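Local coordinates for protein 4-hydroxy-tetrahydrodipicolinate synthase (Aquifex aeolicus, PDB 2EHH) that probably catalyses the condensation of pyruvate with aspartate semialdehyde to 4-hydroxy-tetrahydrodipicolinate, a step of lysine biosynthesis by the diaminopimelate pathway, at residues Ile10-Glu15 with Tyr20-Asn25; Asn25-His30 with Val63-Gly68; Ile203-Asn208 with Val242-Thr247; Pro251-Cys256 with Gly260-Glu265. All blocks are in the same frame, centred on the assembly; numbering follows the deposited sequence.

The four contacts follow one another along a chain whose eight parallel strands close into a TIM barrel. Contacts 1 and 2 both use helix 20-31, share N25 and have centres about 12 Å apart: the first turn of this helix meets the segment that follows strand 4-8, and its later turns meet the end of helix 52-66. Contact 3 lies where strand 201-204 ends, with its centre about 12 Å from that of contact 4, which closes helix 250-258 onto the loop after it. Contacts 1 and 4, about 10 Å between centres, are joined by K253, whose NZ is within hydrogen-bonding distance of T11 O. The first barrel strand's exit is thus tied to C-terminal elements near the predicted pyruvate site.

Contact 1. Residues Ile10-Glu15 with Tyr20-Asn25; sequences ITPFKE and YEALGN
P12 and A22 form the tight part of this contact, the CB of P12 lying 3.6 Å from the CB of A22. The proline ring leans on the first turn of helix 20-31 by one side: its CG is also 4.0 Å from A22 CB, and its CD comes within 4.3 Å of L23 CB. L23 offers only the root of its side chain here; its branches pack on V58 and F61 of helix 52-66. L26, one turn further along helix 20-31, also packs on the proline.

Toward solvent the fit becomes loose. K14 is fully extended, each torsion near 180°, and its NZ stops 4.4 Å from E21 OE2, too far for a salt bridge. E21 reaches that side because its CG is turned between the backbone N and the carbonyl carbon (chi1 56°).

The segments are joined by the short antiparallel hairpin of strands 13-14 and 17-18, which brings the chain from the first barrel strand round to the first barrel helix. With a rigid proline against a methyl inside and only a distant charge pair outside, cohesion across these two segments is essentially apolar, and the K14-E21 attraction is probably softened by water.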
loop_
_atom_site.group_PDB
_atom_site.type_symbol
_atom_site.label_atom_id
_atom_site.label_comp_id
_atom_site.label_asym_id
_atom_site.label_seq_id
_atom_site.Cartn_x
_atom_site.Cartn_y
_atom_site.Cartn_z
ATOM N N ILE A 10 25.931 -3.465 -15.187
ATOM C CA ILE A 10 26.475 -3.580 -13.840
ATOM C C ILE A 10 27.843 -2.904 -13.885
ATOM O O ILE A 10 28.392 -2.693 -14.966
ATOM C CB ILE A 10 26.716 -5.054 -13.447
ATOM C CG1 ILE A 10 27.624 -5.717 -14.490
ATOM C CG2 ILE A 10 25.392 -5.793 -13.340
ATOM C CD1 ILE A 10 28.140 -7.087 -14.087
ATOM N N THR A 11 28.385 -2.561 -12.722
ATOM C CA THR A 11 29.712 -1.957 -12.653
ATOM C C THR A 11 30.630 -2.965 -11.965
ATOM O O THR A 11 30.533 -3.187 -10.756
ATOM C CB THR A 11 29.716 -0.646 -11.842
ATOM O OG1 THR A 11 28.838 0.304 -12.455
ATOM C CG2 THR A 11 31.129 -0.059 -11.791
ATOM N N PRO A 12 31.516 -3.613 -12.738
ATOM C CA PRO A 12 32.456 -4.606 -12.209
ATOM C C PRO A 12 33.411 -3.992 -11.189
ATOM O O PRO A 12 33.879 -2.867 -11.365
ATOM C CB PRO A 12 33.199 -5.081 -13.457
ATOM C CG PRO A 12 32.214 -4.859 -14.558
ATOM C CD PRO A 12 31.623 -3.521 -14.204
ATOM N N PHE A 13 33.691 -4.737 -10.127
ATOM C CA PHE A 13 34.603 -4.288 -9.082
ATOM C C PHE A 13 35.703 -5.327 -8.888
ATOM O O PHE A 13 35.483 -6.519 -9.087
ATOM C CB PHE A 13 33.863 -4.109 -7.748
ATOM C CG PHE A 13 32.937 -2.929 -7.711
ATOM C CD1 PHE A 13 31.671 -3.047 -7.144
ATOM C CD2 PHE A 13 33.333 -1.694 -8.214
ATOM C CE1 PHE A 13 30.811 -1.951 -7.080
ATOM C CE2 PHE A 13 32.482 -0.591 -8.155
ATOM C CZ PHE A 13 31.216 -0.722 -7.586
ATOM N N LYS A 14 36.884 -4.862 -8.501
ATOM C CA LYS A 14 38.008 -5.753 -8.247
ATOM C C LYS A 14 39.004 -5.019 -7.364
ATOM O O LYS A 14 39.410 -3.898 -7.675
ATOM C CB LYS A 14 38.685 -6.172 -9.552
ATOM C CG LYS A 14 39.817 -7.172 -9.352
ATOM C CD LYS A 14 40.459 -7.552 -10.671
ATOM C CE LYS A 14 41.604 -8.524 -10.462
ATOM N NZ LYS A 14 42.279 -8.852 -11.752
ATOM N N GLU A 15 39.384 -5.643 -6.255
ATOM C CA GLU A 15 40.337 -5.026 -5.335
ATOM C C GLU A 15 39.730 -3.743 -4.775
ATOM O O GLU A 15 40.452 -2.807 -4.438
ATOM C CB GLU A 15 41.634 -4.672 -6.070
ATOM C CG GLU A 15 42.091 -5.693 -7.102
ATOM C CD GLU A 15 43.100 -5.110 -8.090
ATOM O OE1 GLU A 15 43.489 -5.826 -9.039
ATOM O OE2 GLU A 15 43.503 -3.937 -7.917
ATOM N N TYR A 20 38.024 -1.885 -14.762
ATOM C CA TYR A 20 37.929 -1.406 -16.134
ATOM C C TYR A 20 38.122 -2.433 -17.244
ATOM O O TYR A 20 37.507 -2.313 -18.301
ATOM C CB TYR A 20 38.876 -0.221 -16.322
ATOM C CG TYR A 20 38.372 1.002 -15.599
ATOM C CD1 TYR A 20 37.299 1.736 -16.103
ATOM C CD2 TYR A 20 38.903 1.374 -14.364
ATOM C CE1 TYR A 20 36.764 2.808 -15.395
ATOM C CE2 TYR A 20 38.375 2.442 -13.648
ATOM C CZ TYR A 20 37.304 3.153 -14.168
ATOM O OH TYR A 20 36.767 4.196 -13.455
ATOM N N GLU A 21 38.957 -3.441 -17.028
ATOM C CA GLU A 21 39.139 -4.439 -18.073
ATOM C C GLU A 21 37.856 -5.255 -18.220
ATOM O O GLU A 21 37.466 -5.622 -19.328
ATOM C CB GLU A 21 40.340 -5.340 -17.764
ATOM C CG GLU A 21 40.297 -6.046 -16.431
ATOM C CD GLU A 21 41.667 -6.563 -16.017
ATOM O OE1 GLU A 21 42.564 -5.725 -15.760
ATOM O OE2 GLU A 21 41.849 -7.800 -15.957
ATOM N N ALA A 22 37.185 -5.521 -17.106
ATOM C CA ALA A 22 35.933 -6.273 -17.149
ATOM C C ALA A 22 34.841 -5.403 -17.776
ATOM O O ALA A 22 34.010 -5.890 -18.542
ATOM C CB ALA A 22 35.523 -6.701 -15.745
ATOM N N LEU A 23 34.848 -4.115 -17.445
ATOM C CA LEU A 23 33.857 -3.185 -17.982
ATOM C C LEU A 23 34.054 -3.121 -19.492
ATOM O O LEU A 23 33.093 -3.144 -20.257
ATOM C CB LEU A 23 34.044 -1.791 -17.372
ATOM C CG LEU A 23 32.886 -0.785 -17.443
ATOM C CD1 LEU A 23 33.351 0.551 -16.886
ATOM C CD2 LEU A 23 32.405 -0.610 -18.863
ATOM N N GLY A 24 35.312 -3.044 -19.911
ATOM C CA GLY A 24 35.610 -2.990 -21.330
ATOM C C GLY A 24 35.086 -4.210 -22.060
ATOM O O GLY A 24 34.506 -4.090 -23.138
ATOM N N ASN A 25 35.284 -5.390 -21.480
ATOM C CA ASN A 25 34.813 -6.618 -22.111
ATOM C C ASN A 25 33.289 -6.691 -22.116
ATOM O O ASN A 25 32.685 -7.265 -23.021
ATOM C CB ASN A 25 35.408 -7.832 -21.403
ATOM C CG ASN A 25 36.889 -7.999 -21.697
ATOM O OD1 ASN A 25 37.701 -7.141 -21.360
ATOM N ND2 ASN A 25 37.244 -9.103 -22.338
#

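Contact 2. Residues Asn25-His30 with Val63-Gly68; sequences NLIEFH and VKRAAG
Helices 20-31 and 52-66 come within 6.5 Å of each other between the CA atoms of I27 and A66, consistent with the small alanine at this point. I27 carries the apolar part with two separate branches. Its CG2, anti to the backbone N, rests over the backbone of A66, 4.0 Å from A66 CA, and meets the methyl of A66 at 4.3 Å between CG2 and CB. The other branch runs out straight to CD1 (chi2 -180°), which touches R65 CB at 3.8 Å; the I27 and R65 side chains cross at about a right angle.

R65 bends at chi2 and chi3, curling its guanidinium back toward helix 20-31. There E28 OE1 lies 3.9 Å from R65 NH2 in a long salt bridge. The carboxylate and guanidinium planes stand 41° apart, and OE1 stands off the guanidinium plane, so the pair attracts by charge without a directed N-H bond. The stronger partner of E28 is R69, just beyond the helix end, which also donates to the carbonyls of R65 and A66.

The contact joins the first two helices of the barrel's outer layer. Its chemistry implies a division of labour: aliphatic packing probably helps set the spacing of the helices, while the R65 guanidinium probably adds an undirected electrostatic attraction to a carboxylate held chiefly by R69.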
loop_
_atom_site.group_PDB
_atom_site.type_symbol
_atom_site.label_atom_id
_atom_site.label_comp_id
_atom_site.label_asym_id
_atom_site.label_seq_id
_atom_site.Cartn_x
_atom_site.Cartn_y
_atom_site.Cartn_z
ATOM N N ASN A 25 35.284 -5.390 -21.480
ATOM C CA ASN A 25 34.813 -6.618 -22.111
ATOM C C ASN A 25 33.289 -6.691 -22.116
ATOM O O ASN A 25 32.685 -7.265 -23.021
ATOM C CB ASN A 25 35.408 -7.832 -21.403
ATOM C CG ASN A 25 36.889 -7.999 -21.697
ATOM O OD1 ASN A 25 37.701 -7.141 -21.360
ATOM N ND2 ASN A 25 37.244 -9.103 -22.338
ATOM N N LEU A 26 32.677 -6.098 -21.099
ATOM C CA LEU A 26 31.225 -6.065 -20.983
ATOM C C LEU A 26 30.693 -5.227 -22.150
ATOM O O LEU A 26 29.685 -5.565 -22.773
ATOM C CB LEU A 26 30.841 -5.426 -19.645
ATOM C CG LEU A 26 29.936 -6.163 -18.654
ATOM C CD1 LEU A 26 30.243 -7.654 -18.626
ATOM C CD2 LEU A 26 30.122 -5.530 -17.271
ATOM N N ILE A 27 31.386 -4.132 -22.452
ATOM C CA ILE A 27 30.976 -3.267 -23.547
ATOM C C ILE A 27 31.059 -4.002 -24.886
ATOM O O ILE A 27 30.139 -3.923 -25.697
ATOM C CB ILE A 27 31.835 -1.986 -23.584
ATOM C CG1 ILE A 27 31.529 -1.145 -22.340
ATOM C CG2 ILE A 27 31.547 -1.190 -24.851
ATOM C CD1 ILE A 27 32.304 0.156 -22.247
ATOM N N GLU A 28 32.154 -4.719 -25.110
ATOM C CA GLU A 28 32.329 -5.473 -26.351
ATOM C C GLU A 28 31.260 -6.558 -26.432
ATOM O O GLU A 28 30.728 -6.851 -27.503
ATOM C CB GLU A 28 33.722 -6.109 -26.384
ATOM C CG GLU A 28 34.850 -5.094 -26.308
ATOM C CD GLU A 28 34.889 -4.173 -27.515
ATOM O OE1 GLU A 28 35.408 -3.047 -27.381
ATOM O OE2 GLU A 28 34.410 -4.575 -28.597
ATOM N N PHE A 29 30.956 -7.158 -25.286
ATOM C CA PHE A 29 29.941 -8.202 -25.200
ATOM C C PHE A 29 28.634 -7.694 -25.805
ATOM O O PHE A 29 27.995 -8.381 -26.607
ATOM C CB PHE A 29 29.732 -8.585 -23.729
ATOM C CG PHE A 29 28.642 -9.597 -23.495
ATOM C CD1 PHE A 29 28.723 -10.878 -24.036
ATOM C CD2 PHE A 29 27.549 -9.280 -22.691
ATOM C CE1 PHE A 29 27.735 -11.828 -23.774
ATOM C CE2 PHE A 29 26.557 -10.222 -22.422
ATOM C CZ PHE A 29 26.650 -11.499 -22.963
ATOM N N HIS A 30 28.238 -6.482 -25.434
ATOM C CA HIS A 30 26.994 -5.930 -25.951
ATOM C C HIS A 30 27.074 -5.455 -27.389
ATOM O O HIS A 30 26.083 -5.505 -28.114
ATOM C CB HIS A 30 26.486 -4.819 -25.035
ATOM C CG HIS A 30 25.885 -5.346 -23.771
ATOM N ND1 HIS A 30 26.588 -5.426 -22.590
ATOM C CD2 HIS A 30 24.694 -5.948 -23.543
ATOM C CE1 HIS A 30 25.858 -6.060 -21.688
ATOM N NE2 HIS A 30 24.705 -6.388 -22.241
ATOM N N VAL A 63 32.239 5.842 -23.061
ATOM C CA VAL A 63 32.111 6.573 -24.314
ATOM C C VAL A 63 33.296 6.259 -25.222
ATOM O O VAL A 63 33.121 5.984 -26.411
ATOM C CB VAL A 63 32.027 8.100 -24.065
ATOM C CG1 VAL A 63 32.120 8.862 -25.388
ATOM C CG2 VAL A 63 30.716 8.435 -23.366
ATOM N N LYS A 64 34.502 6.285 -24.656
ATOM C CA LYS A 64 35.708 5.994 -25.426
ATOM C C LYS A 64 35.728 4.568 -25.962
ATOM O O LYS A 64 36.068 4.342 -27.120
ATOM C CB LYS A 64 36.962 6.220 -24.572
ATOM C CG LYS A 64 37.311 7.675 -24.317
ATOM C CD LYS A 64 38.561 7.781 -23.451
ATOM C CE LYS A 64 39.065 9.216 -23.353
ATOM N NZ LYS A 64 38.047 10.148 -22.795
ATOM N N ARG A 65 35.368 3.600 -25.125
ATOM C CA ARG A 65 35.378 2.212 -25.561
ATOM C C ARG A 65 34.294 1.911 -26.585
ATOM O O ARG A 65 34.579 1.345 -27.642
ATOM C CB ARG A 65 35.237 1.260 -24.370
ATOM C CG ARG A 65 36.353 1.364 -23.338
ATOM C CD ARG A 65 37.735 1.520 -23.976
ATOM N NE ARG A 65 38.065 0.468 -24.935
ATOM C CZ ARG A 65 38.308 -0.801 -24.617
ATOM N NH1 ARG A 65 38.260 -1.199 -23.350
ATOM N NH2 ARG A 65 38.616 -1.670 -25.571
ATOM N N ALA A 66 33.051 2.280 -26.278
ATOM C CA ALA A 66 31.956 2.028 -27.208
ATOM C C ALA A 66 32.281 2.717 -28.532
ATOM O O ALA A 66 32.129 2.129 -29.601
ATOM C CB ALA A 66 30.646 2.561 -26.642
ATOM N N ALA A 67 32.721 3.969 -28.438
ATOM C CA ALA A 67 33.092 4.766 -29.603
ATOM C C ALA A 67 32.065 4.744 -30.738
ATOM O O ALA A 67 32.384 4.366 -31.866
ATOM C CB ALA A 67 34.456 4.308 -30.124
ATOM N N GLY A 68 30.833 5.138 -30.427
ATOM C CA GLY A 68 29.783 5.198 -31.429
ATOM C C GLY A 68 29.220 3.907 -31.986
ATOM O O GLY A 68 28.249 3.944 -32.740
#

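Contact 3. Residues Ile203-Asn208 with Val242-Thr247; sequences ISVANN and VLFIET
At the C-terminal end of the last barrel strand, 201-204, the chain turns into a short 3-10 segment, and V205 and A206 at this turn meet L243 and F244 from the loop between helices 226-242 and 250-258. L243 drives the CD2 methyl against A206, 3.5 Å from A206 CA and 3.8 Å from A206 CB. The side chains of L243 and V205 slide past each other in opposite directions, V205 CG1 and L243 CD2 remaining 4.2 Å apart.

V205 divides its methyls. CG1 is anti to the backbone N (chi1 165°) and faces the leucine; CG2 approaches the phenylalanine ring obliquely, 4.0 Å from F244 CZ. The type I turn from V242 to I245 sets L243 and F244 side by side.

The turn of the strand is held by polar bonds of its own. S204 OG accepts from N207 N at 2.8 Å in an ST motif, and V205 O takes both N208 N and N208 ND2, the latter in the carbonyl plane on a lone pair. D188 grips S204 OG and the backbone N of V205 and A206.

I203 is predicted to bind pyruvate, and V205 packs on T44, also predicted to bind pyruvate. Polar bonds thus fix the strand end, whereas its meeting with the 242-247 loop is wholly apolar and depends on shape.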
loop_
_atom_site.group_PDB
_atom_site.type_symbol
_atom_site.label_atom_id
_atom_site.label_comp_id
_atom_site.label_asym_id
_atom_site.label_seq_id
_atom_site.Cartn_x
_atom_site.Cartn_y
_atom_site.Cartn_z
ATOM N N ILE A 203 14.903 -0.583 -20.727
ATOM C CA ILE A 203 16.223 -0.383 -20.145
ATOM C C ILE A 203 16.182 -1.573 -19.199
ATOM O O ILE A 203 15.595 -1.519 -18.115
ATOM C CB ILE A 203 16.345 0.963 -19.411
ATOM C CG1 ILE A 203 16.372 2.094 -20.451
ATOM C CG2 ILE A 203 17.629 0.993 -18.590
ATOM C CD1 ILE A 203 16.555 3.489 -19.881
ATOM N N SER A 204 16.777 -2.661 -19.682
ATOM C CA SER A 204 16.792 -3.974 -19.049
ATOM C C SER A 204 17.923 -4.399 -18.119
ATOM O O SER A 204 19.053 -3.915 -18.206
ATOM C CB SER A 204 16.663 -5.017 -20.174
ATOM O OG SER A 204 16.968 -6.332 -19.746
ATOM N N VAL A 205 17.582 -5.326 -17.224
ATOM C CA VAL A 205 18.524 -5.923 -16.290
ATOM C C VAL A 205 18.901 -7.278 -16.897
ATOM O O VAL A 205 20.075 -7.648 -16.942
ATOM C CB VAL A 205 17.877 -6.153 -14.894
ATOM C CG1 VAL A 205 18.738 -7.088 -14.058
ATOM C CG2 VAL A 205 17.714 -4.821 -14.172
ATOM N N ALA A 206 17.891 -8.003 -17.378
ATOM C CA ALA A 206 18.088 -9.322 -17.979
ATOM C C ALA A 206 19.045 -9.272 -19.165
ATOM O O ALA A 206 19.676 -10.273 -19.506
ATOM C CB ALA A 206 16.747 -9.905 -18.419
ATOM N N ASN A 207 19.134 -8.101 -19.786
ATOM C CA ASN A 207 20.012 -7.864 -20.927
ATOM C C ASN A 207 21.471 -8.171 -20.611
ATOM O O ASN A 207 22.254 -8.495 -21.502
ATOM C CB ASN A 207 19.918 -6.400 -21.360
ATOM C CG ASN A 207 19.216 -6.238 -22.667
ATOM O OD1 ASN A 207 19.074 -7.200 -23.422
ATOM N ND2 ASN A 207 18.783 -5.022 -22.964
ATOM N N ASN A 208 21.834 -8.033 -19.341
ATOM C CA ASN A 208 23.200 -8.282 -18.897
ATOM C C ASN A 208 23.671 -9.708 -19.159
ATOM O O ASN A 208 24.864 -9.937 -19.356
ATOM C CB ASN A 208 23.326 -7.994 -17.398
ATOM C CG ASN A 208 23.495 -6.522 -17.094
ATOM O OD1 ASN A 208 24.581 -5.967 -17.254
ATOM N ND2 ASN A 208 22.416 -5.878 -16.654
ATOM N N VAL A 242 13.908 -14.724 -11.397
ATOM C CA VAL A 242 15.060 -15.027 -10.548
ATOM C C VAL A 242 16.041 -13.857 -10.389
ATOM O O VAL A 242 16.719 -13.750 -9.365
ATOM C CB VAL A 242 15.827 -16.281 -11.054
ATOM C CG1 VAL A 242 16.685 -15.931 -12.262
ATOM C CG2 VAL A 242 16.676 -16.861 -9.929
ATOM N N LEU A 243 16.116 -12.976 -11.384
ATOM C CA LEU A 243 17.024 -11.831 -11.297
ATOM C C LEU A 243 16.592 -10.847 -10.218
ATOM O O LEU A 243 17.313 -9.901 -9.906
ATOM C CB LEU A 243 17.120 -11.118 -12.647
ATOM C CG LEU A 243 18.220 -11.630 -13.586
ATOM C CD1 LEU A 243 18.254 -13.141 -13.595
ATOM C CD2 LEU A 243 17.983 -11.093 -14.983
ATOM N N PHE A 244 15.415 -11.076 -9.645
ATOM C CA PHE A 244 14.907 -10.211 -8.587
ATOM C C PHE A 244 14.574 -10.975 -7.309
ATOM O O PHE A 244 13.813 -10.490 -6.472
ATOM C CB PHE A 244 13.680 -9.449 -9.093
ATOM C CG PHE A 244 14.010 -8.442 -10.148
ATOM C CD1 PHE A 244 14.351 -7.138 -9.801
ATOM C CD2 PHE A 244 14.060 -8.816 -11.487
ATOM C CE1 PHE A 244 14.741 -6.224 -10.773
ATOM C CE2 PHE A 244 14.451 -7.907 -12.466
ATOM C CZ PHE A 244 14.793 -6.611 -12.110
ATOM N N ILE A 245 15.156 -12.163 -7.155
ATOM C CA ILE A 245 14.922 -12.979 -5.966
ATOM C C ILE A 245 15.493 -12.230 -4.762
ATOM O O ILE A 245 15.099 -12.454 -3.619
ATOM C CB ILE A 245 15.573 -14.371 -6.119
ATOM C CG1 ILE A 245 15.164 -15.269 -4.952
ATOM C CG2 ILE A 245 17.085 -14.237 -6.217
ATOM C CD1 ILE A 245 15.486 -16.737 -5.182
ATOM N N GLU A 246 16.433 -11.335 -5.045
ATOM C CA GLU A 246 17.041 -10.472 -4.043
ATOM C C GLU A 246 17.177 -9.123 -4.738
ATOM O O GLU A 246 17.171 -9.057 -5.964
ATOM C CB GLU A 246 18.410 -11.003 -3.592
ATOM C CG GLU A 246 18.317 -12.028 -2.455
ATOM C CD GLU A 246 19.673 -12.418 -1.886
ATOM O OE1 GLU A 246 20.547 -11.530 -1.773
ATOM O OE2 GLU A 246 19.859 -13.606 -1.535
ATOM N N THR A 247 17.280 -8.051 -3.964
ATOM C CA THR A 247 17.385 -6.706 -4.521
ATOM C C THR A 247 18.358 -6.563 -5.698
ATOM O O THR A 247 19.544 -6.888 -5.581
ATOM C CB THR A 247 17.803 -5.695 -3.427
ATOM O OG1 THR A 247 16.846 -5.722 -2.359
ATOM C CG2 THR A 247 17.884 -4.282 -3.997
#

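Contact 4. Residues Pro251-Cys256 with Gly260-Glu265; sequences PVKTAC and GMCEKE
K253 of helix 250-258 and C262 of the returning loop meet side by side, C262 SG lying 4.2 Å from K253 CG, and the lysine runs on past the sulfur to turn its amine toward the loop. With CG anti to the backbone N (chi1 175°) and a bend at chi3 (-102°), the chain lies alongside E265 O until NZ donates to that oxygen at 3.1 Å, in the carbonyl plane. The same NZ makes a salt bridge with E46 and a hydrogen bond to T11 O, so the buried ammonium has several acceptors. Shortening K253 to an alanine removes the amine, and E46 would probably lose this counter-charge while the carbonyls of E265 and T11 lose a shared donor.

The helix ends in a Schellman motif, G260 taking positive phi and M261 N donating to C256 O at 2.8 Å, nearly straight at 164°. This reversal sends the loop back along the helix and places M261 and C262 beside C256. M261 lays its CB against C256 O at 3.4 Å, then leads its thioether away toward L26 and F29 of helix 20-31. C262 points its SG inward from between its backbone N and carbonyl carbon, bringing it 3.8 Å from C256 CB. C256 meets both neighbours through that same CB, which lies 4.1 Å from M261 CB.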
loop_
_atom_site.group_PDB
_atom_site.type_symbol
_atom_site.label_atom_id
_atom_site.label_comp_id
_atom_site.label_asym_id
_atom_site.label_seq_id
_atom_site.Cartn_x
_atom_site.Cartn_y
_atom_site.Cartn_z
ATOM N N PRO A 251 21.328 -10.202 -7.742
ATOM C CA PRO A 251 21.245 -11.406 -8.579
ATOM C C PRO A 251 21.942 -11.284 -9.940
ATOM O O PRO A 251 22.674 -12.185 -10.347
ATOM C CB PRO A 251 19.738 -11.622 -8.731
ATOM C CG PRO A 251 19.192 -11.050 -7.447
ATOM C CD PRO A 251 19.981 -9.770 -7.325
ATOM N N VAL A 252 21.721 -10.176 -10.642
ATOM C CA VAL A 252 22.326 -10.017 -11.957
ATOM C C VAL A 252 23.854 -9.952 -11.923
ATOM O O VAL A 252 24.514 -10.508 -12.800
ATOM C CB VAL A 252 21.764 -8.773 -12.702
ATOM C CG1 VAL A 252 22.221 -7.498 -12.030
ATOM C CG2 VAL A 252 22.184 -8.814 -14.162
ATOM N N LYS A 253 24.424 -9.286 -10.926
ATOM C CA LYS A 253 25.878 -9.226 -10.843
ATOM C C LYS A 253 26.393 -10.629 -10.530
ATOM O O LYS A 253 27.430 -11.051 -11.046
ATOM C CB LYS A 253 26.334 -8.236 -9.764
ATOM C CG LYS A 253 27.848 -8.237 -9.551
ATOM C CD LYS A 253 28.336 -7.035 -8.741
ATOM C CE LYS A 253 28.955 -5.966 -9.643
ATOM N NZ LYS A 253 29.646 -4.901 -8.852
ATOM N N THR A 254 25.657 -11.358 -9.696
ATOM C CA THR A 254 26.047 -12.719 -9.345
ATOM C C THR A 254 25.998 -13.612 -10.589
ATOM O O THR A 254 26.854 -14.480 -10.779
ATOM C CB THR A 254 25.122 -13.314 -8.263
ATOM O OG1 THR A 254 25.188 -12.511 -7.074
ATOM C CG2 THR A 254 25.548 -14.741 -7.929
ATOM N N ALA A 255 24.996 -13.394 -11.437
ATOM C CA ALA A 255 24.857 -14.182 -12.658
ATOM C C ALA A 255 26.030 -13.915 -13.599
ATOM O O ALA A 255 26.581 -14.843 -14.197
ATOM C CB ALA A 255 23.541 -13.847 -13.357
ATOM N N CYS A 256 26.398 -12.646 -13.738
ATOM C CA CYS A 256 27.514 -12.271 -14.600
ATOM C C CYS A 256 28.800 -12.901 -14.072
ATOM O O CYS A 256 29.673 -13.283 -14.851
ATOM C CB CYS A 256 27.662 -10.748 -14.661
ATOM S SG CYS A 256 26.296 -9.907 -15.510
ATOM N N GLY A 260 31.489 -15.688 -15.692
ATOM C CA GLY A 260 32.871 -15.242 -15.777
ATOM C C GLY A 260 33.074 -13.855 -16.360
ATOM O O GLY A 260 34.138 -13.558 -16.904
ATOM N N MET A 261 32.073 -12.993 -16.221
ATOM C CA MET A 261 32.151 -11.642 -16.769
ATOM C C MET A 261 32.627 -10.596 -15.771
ATOM O O MET A 261 32.902 -9.454 -16.139
ATOM C CB MET A 261 30.782 -11.244 -17.319
ATOM C CG MET A 261 30.156 -12.338 -18.159
ATOM S SD MET A 261 28.560 -11.869 -18.808
ATOM C CE MET A 261 29.085 -11.092 -20.315
ATOM N N CYS A 262 32.719 -10.981 -14.505
ATOM C CA CYS A 262 33.168 -10.057 -13.477
ATOM C C CYS A 262 33.457 -10.795 -12.188
ATOM O O CYS A 262 33.138 -11.977 -12.047
ATOM C CB CYS A 262 32.105 -8.990 -13.210
ATOM S SG CYS A 262 30.581 -9.635 -12.458
ATOM N N GLU A 263 34.074 -10.085 -11.252
ATOM C CA GLU A 263 34.393 -10.650 -9.954
ATOM C C GLU A 263 33.125 -10.617 -9.117
ATOM O O GLU A 263 32.255 -9.774 -9.332
ATOM C CB GLU A 263 35.477 -9.819 -9.268
ATOM C CG GLU A 263 36.803 -9.805 -9.998
ATOM C CD GLU A 263 37.375 -11.196 -10.175
ATOM O OE1 GLU A 263 37.574 -11.890 -9.154
ATOM O OE2 GLU A 263 37.623 -11.596 -11.333
ATOM N N LYS A 264 33.023 -11.545 -8.174
ATOM C CA LYS A 264 31.872 -11.611 -7.288
ATOM C C LYS A 264 32.153 -10.602 -6.179
ATOM O O LYS A 264 32.526 -10.976 -5.068
ATOM C CB LYS A 264 31.751 -13.021 -6.709
ATOM C CG LYS A 264 30.498 -13.278 -5.896
ATOM C CD LYS A 264 30.475 -14.727 -5.441
ATOM C CE LYS A 264 29.208 -15.072 -4.695
ATOM N NZ LYS A 264 29.217 -16.507 -4.306
ATOM N N GLU A 265 31.983 -9.322 -6.490
ATOM C CA GLU A 265 32.259 -8.270 -5.520
ATOM C C GLU A 265 31.283 -7.104 -5.608
ATOM O O GLU A 265 31.099 -6.514 -6.672
ATOM C CB GLU A 265 33.692 -7.756 -5.723
ATOM C CG GLU A 265 34.147 -6.680 -4.746
ATOM C CD GLU A 265 35.600 -6.278 -4.969
ATOM O OE1 GLU A 265 36.444 -7.184 -5.128
ATOM O OE2 GLU A 265 35.901 -5.066 -4.977
#